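PDB 2YIK: endoglucanase, which probably hydrolyses internal beta-1,4-glucosidic bonds of cellulose, as a family 9 glycoside hydrolase of Clostridium thermocellum. Local coordinates for residues Val177-His182 / Gly206-Lys211; Pro312-Cys317 / Ala393-Ala398. All coordinates share one frame; numbering follows the deposited sequence.

Contact 1 (Val177-His182 / Gly206-Lys211); sequences VVAFCH and GWFITK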
# COMPACT_ATOMS: atom_id res chain seq x y z
N VAL A 177 -20.95 6.16 -8.22
CA VAL A 177 -20.11 6.99 -7.37
C VAL A 177 -20.33 8.46 -7.69
O VAL A 177 -20.26 8.88 -8.85
CB VAL A 177 -18.60 6.67 -7.56
CG1 VAL A 177 -17.76 7.65 -6.76
CG2 VAL A 177 -18.31 5.24 -7.13
N VAL A 178 -20.60 9.25 -6.66
CA VAL A 178 -20.85 10.67 -6.80
C VAL A 178 -19.60 11.46 -6.39
O VAL A 178 -19.24 12.46 -7.01
CB VAL A 178 -22.07 11.09 -5.95
CG1 VAL A 178 -22.15 12.60 -5.84
CG2 VAL A 178 -23.35 10.53 -6.57
N ALA A 179 -18.94 11.00 -5.33
CA ALA A 179 -17.73 11.64 -4.84
C ALA A 179 -16.93 10.64 -4.00
O ALA A 179 -17.49 9.71 -3.40
CB ALA A 179 -18.07 12.86 -4.00
N PHE A 180 -15.61 10.82 -3.98
CA PHE A 180 -14.74 9.97 -3.20
C PHE A 180 -13.75 10.83 -2.43
O PHE A 180 -12.98 11.59 -3.02
CB PHE A 180 -13.96 9.00 -4.11
CG PHE A 180 -12.92 8.19 -3.37
CD1 PHE A 180 -13.29 7.20 -2.47
CD2 PHE A 180 -11.56 8.46 -3.55
CE1 PHE A 180 -12.33 6.48 -1.76
CE2 PHE A 180 -10.59 7.73 -2.84
CZ PHE A 180 -10.97 6.75 -1.94
N CYS A 181 -13.79 10.73 -1.11
CA CYS A 181 -12.85 11.50 -0.31
C CYS A 181 -11.54 10.72 -0.30
O CYS A 181 -11.46 9.63 0.26
CB CYS A 181 -13.33 11.69 1.13
SG CYS A 181 -12.12 12.58 2.16
N HIS A 182 -10.52 11.30 -0.92
CA HIS A 182 -9.23 10.65 -1.02
C HIS A 182 -8.18 11.17 -0.05
O HIS A 182 -7.12 10.58 0.09
CB HIS A 182 -8.68 10.81 -2.44
CG HIS A 182 -8.34 12.22 -2.80
ND1 HIS A 182 -9.27 13.12 -3.29
CD2 HIS A 182 -7.18 12.91 -2.70
CE1 HIS A 182 -8.69 14.29 -3.49
NE2 HIS A 182 -7.42 14.19 -3.14
N GLY A 206 -11.15 17.95 3.94
CA GLY A 206 -11.47 16.71 3.26
C GLY A 206 -11.38 17.01 1.77
O GLY A 206 -12.00 17.96 1.29
N TRP A 207 -10.60 16.24 1.03
CA TRP A 207 -10.47 16.47 -0.41
C TRP A 207 -11.21 15.35 -1.13
O TRP A 207 -11.04 14.17 -0.83
CB TRP A 207 -8.98 16.55 -0.80
CG TRP A 207 -8.15 17.45 0.12
CD1 TRP A 207 -7.79 17.18 1.41
CD2 TRP A 207 -7.58 18.73 -0.20
NE1 TRP A 207 -7.02 18.21 1.91
CE2 TRP A 207 -6.88 19.17 0.95
CE3 TRP A 207 -7.59 19.55 -1.33
CZ2 TRP A 207 -6.19 20.39 0.99
CZ3 TRP A 207 -6.91 20.77 -1.29
CH2 TRP A 207 -6.22 21.17 -0.13
N PHE A 208 -12.04 15.75 -2.10
CA PHE A 208 -12.88 14.80 -2.82
C PHE A 208 -12.69 14.78 -4.32
O PHE A 208 -12.47 15.82 -4.94
CB PHE A 208 -14.36 15.12 -2.56
CG PHE A 208 -14.78 15.01 -1.12
CD1 PHE A 208 -14.29 15.88 -0.16
CD2 PHE A 208 -15.69 14.03 -0.73
CE1 PHE A 208 -14.69 15.78 1.17
CE2 PHE A 208 -16.10 13.92 0.60
CZ PHE A 208 -15.60 14.80 1.55
N ILE A 209 -12.78 13.59 -4.91
CA ILE A 209 -12.72 13.46 -6.36
C ILE A 209 -14.18 13.46 -6.79
O ILE A 209 -15.03 12.81 -6.18
CB ILE A 209 -12.05 12.14 -6.84
CG1 ILE A 209 -10.54 12.23 -6.65
CG2 ILE A 209 -12.32 11.93 -8.34
CD1 ILE A 209 -10.02 11.27 -5.62
N THR A 210 -14.44 14.18 -7.87
CA THR A 210 -15.77 14.38 -8.42
C THR A 210 -15.67 14.17 -9.93
O THR A 210 -14.57 14.13 -10.48
CB THR A 210 -16.19 15.82 -8.04
OG1 THR A 210 -17.03 15.79 -6.89
CG2 THR A 210 -16.82 16.53 -9.17
N LYS A 211 -16.80 14.03 -10.62
CA LYS A 211 -16.76 13.85 -12.06
C LYS A 211 -16.30 15.14 -12.75
O LYS A 211 -16.01 15.15 -13.94
CB LYS A 211 -18.14 13.46 -12.60
CG LYS A 211 -19.12 14.63 -12.73
CD LYS A 211 -20.54 14.14 -12.98
CE LYS A 211 -20.64 13.34 -14.27
NZ LYS A 211 -20.82 14.22 -15.47
O HOH W 1 -19.31 13.08 -9.54
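Phe-180 and Ile-209 form an antiparallel hydrogen-bonded pair in a small curled antiparallel sheet within the mainly helical, (alpha/alpha)6-barrel catalytic domain of family 9, and their backbone groups satisfy one another in both directions. Phe-180 N gives its hydrogen to Ile-209 O at 3.0 Å, while Ile-209 N reaches Phe-180 O at 2.8 Å. Two residues on, His-182 N bonds to Trp-207 O at 2.9 Å, in a more bent hydrogen bond (141° at the hydrogen). The pairing then opens at its other end, where a water replaces a direct bond: it donates to Val-178 O and accepts from Lys-211 N. Groups turned away from this pairing find partners elsewhere in the chain. Phe-208 N goes to Asn-87 OD1 and Trp-207 NE1 to Gly-185 O, while Val-178 and Ala-179 both face Phe-170 in a classic beta bulge of the neighbouring strand pair. On the face carrying Ile-209, helix 216-233 packs against the Phe-180 side chain. The other face holds the non-hydrogen-bonded pair Cys-181 and Phe-208. With SG anti to the backbone N (chi1 177°), Cys-181 lays its whole side chain over the phenyl face, CB 3.8 Å and SG 4.3 Å from the Phe-208 ring centroid.

Contact 2 (Pro312-Cys317 / Ala393-Ala398); sequences PGWIHC and ARYNTA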
# COMPACT_ATOMS: atom_id res chain seq x y z
N PRO A 312 10.02 -3.74 -16.14
CA PRO A 312 11.46 -3.81 -15.84
C PRO A 312 12.17 -2.53 -15.43
O PRO A 312 13.26 -2.57 -14.84
CB PRO A 312 12.07 -4.38 -17.12
CG PRO A 312 10.90 -4.90 -17.92
CD PRO A 312 9.77 -3.97 -17.58
N GLY A 313 11.53 -1.42 -15.75
CA GLY A 313 12.07 -0.10 -15.50
C GLY A 313 12.34 0.35 -14.09
O GLY A 313 13.49 0.61 -13.73
N TRP A 314 11.26 0.41 -13.32
CA TRP A 314 11.24 0.84 -11.93
C TRP A 314 10.93 -0.39 -11.05
O TRP A 314 11.23 -1.52 -11.47
CB TRP A 314 10.14 1.93 -11.83
CG TRP A 314 10.40 2.96 -10.79
CD1 TRP A 314 9.62 3.25 -9.71
CD2 TRP A 314 11.56 3.80 -10.69
NE1 TRP A 314 10.21 4.23 -8.95
CE2 TRP A 314 11.40 4.59 -9.52
CE3 TRP A 314 12.70 3.98 -11.48
CZ2 TRP A 314 12.35 5.52 -9.12
CZ3 TRP A 314 13.65 4.92 -11.07
CH2 TRP A 314 13.47 5.68 -9.90
N ILE A 315 10.33 -0.22 -9.86
CA ILE A 315 9.87 -1.37 -9.10
C ILE A 315 8.47 -1.01 -8.51
O ILE A 315 8.03 0.14 -8.65
CB ILE A 315 10.98 -2.01 -8.09
CG1 ILE A 315 10.41 -3.31 -7.51
CG2 ILE A 315 11.49 -1.01 -7.11
CD1 ILE A 315 11.34 -4.45 -7.88
N HIS A 316 7.76 -1.97 -7.95
CA HIS A 316 6.43 -1.70 -7.44
C HIS A 316 6.48 -0.63 -6.33
O HIS A 316 7.22 -0.79 -5.37
CB HIS A 316 5.84 -3.04 -6.96
CG HIS A 316 4.40 -2.98 -6.57
ND1 HIS A 316 3.37 -2.99 -7.48
CD2 HIS A 316 3.80 -2.99 -5.34
CE1 HIS A 316 2.21 -3.01 -6.84
NE2 HIS A 316 2.46 -3.02 -5.54
N CYS A 317 5.70 0.45 -6.44
CA CYS A 317 5.68 1.50 -5.40
C CYS A 317 4.44 2.38 -5.56
O CYS A 317 3.78 2.32 -6.60
CB CYS A 317 6.94 2.37 -5.48
SG CYS A 317 7.13 3.25 -7.04
N ALA A 393 14.82 0.98 1.27
CA ALA A 393 14.28 -0.26 1.84
C ALA A 393 12.89 -0.58 1.27
O ALA A 393 12.53 -1.73 1.07
CB ALA A 393 14.21 -0.17 3.35
N ARG A 394 12.13 0.48 1.04
CA ARG A 394 10.79 0.36 0.50
C ARG A 394 10.85 -0.23 -0.91
O ARG A 394 10.02 -1.06 -1.28
CB ARG A 394 10.12 1.74 0.53
CG ARG A 394 8.91 1.92 -0.35
CD ARG A 394 9.31 2.58 -1.65
NE ARG A 394 10.08 3.80 -1.42
CZ ARG A 394 9.65 5.03 -1.66
NH1 ARG A 394 8.43 5.24 -2.13
NH2 ARG A 394 10.45 6.06 -1.44
N TYR A 395 11.84 0.19 -1.69
CA TYR A 395 12.01 -0.32 -3.05
C TYR A 395 12.57 -1.73 -3.03
O TYR A 395 12.12 -2.61 -3.77
CB TYR A 395 12.98 0.57 -3.84
CG TYR A 395 12.48 1.96 -4.09
CD1 TYR A 395 11.24 2.18 -4.67
CD2 TYR A 395 13.29 3.07 -3.82
CE1 TYR A 395 10.80 3.46 -4.98
CE2 TYR A 395 12.86 4.37 -4.13
CZ TYR A 395 11.61 4.55 -4.71
OH TYR A 395 11.18 5.81 -5.05
N ASN A 396 13.57 -1.94 -2.18
CA ASN A 396 14.21 -3.24 -2.06
C ASN A 396 13.22 -4.34 -1.67
O ASN A 396 13.19 -5.39 -2.29
CB ASN A 396 15.35 -3.17 -1.04
CG ASN A 396 16.15 -4.47 -0.98
OD1 ASN A 396 15.71 -5.46 -0.40
ND2 ASN A 396 17.33 -4.47 -1.59
N THR A 397 12.42 -4.09 -0.64
CA THR A 397 11.46 -5.10 -0.20
C THR A 397 10.36 -5.34 -1.24
O THR A 397 9.79 -6.43 -1.29
CB THR A 397 10.84 -4.74 1.18
OG1 THR A 397 10.28 -3.42 1.16
CG2 THR A 397 11.91 -4.83 2.26
N ALA A 398 10.08 -4.34 -2.08
CA ALA A 398 9.09 -4.49 -3.14
C ALA A 398 9.65 -5.47 -4.16
O ALA A 398 8.93 -6.31 -4.71
CB ALA A 398 8.80 -3.16 -3.80
O HOH W 2 9.06 6.25 -6.84
O HOH W 3 7.81 0.29 -2.94
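Tyr-395, on helix 392-408, turns its ring towards three residues of the irregular loop 312-317, a loop-on-helix packing within the (alpha/alpha)6 barrel of the family 9 catalytic domain. Its CG lies anti to the carbonyl carbon (chi1 -66°), which swings the ring out from the helix and brings CE1 near Trp-314 NE1 and Cys-317 CB. Ile-315 CG2 meets the base of this side chain, 3.9 Å from Tyr-395 CB, whereas Cys-317 CB comes to the ring edge, near its plane, 4.0 Å from Tyr-395 CE1. The five-membered ring of Trp-314 stands steeply inclined to the phenol, their planes at 76°. A water ties the polar ends of the two side chains together, accepting from Trp-314 NE1 and hydrogen-bonded to Tyr-395 OH. One phenol face is covered by the guanidinium of Arg-394, whose NE lies 3.6 Å above the Tyr-395 ring plane; Arg-394 NE and NH2 are bonded to Gly-391 O and Trp-390 O, which hold the flat group in position. The two branches of Ile-315 divide between successive turns of the helix: CG1, anti to the backbone N (chi1 -173°), extends to Ala-398 CB, one turn on from Tyr-395, while CG2 stays with the tyrosine. Leu-368 and Trp-372 of helix 363-373 also touch Ile-315. A second water donates to both His-316 O and Arg-394 O, and that same His-316 O lies just 3.3 Å from Ala-398 CB.

The two contacts come in series along the chain: 177-182 / 206-211 is complete before 312-317 / 393-398 begins. They lie on opposite sides of the chain's centre, about 29 Å apart between centres and about 15 Å at their nearest atoms, and they do not touch. All four segments belong to the glycosyl hydrolase family 9 region, but they share no helix or strand. Contact 1 joins strands 177-184 and 206-209 of a small sheet beside helices 216-233 and 238-257; contact 2 packs the loop between helices 296-305 and 322-336 on helix 392-408. One catalytic domain thus combines backbone pairing at a short sheet with side-chain packing of a loop on a helix.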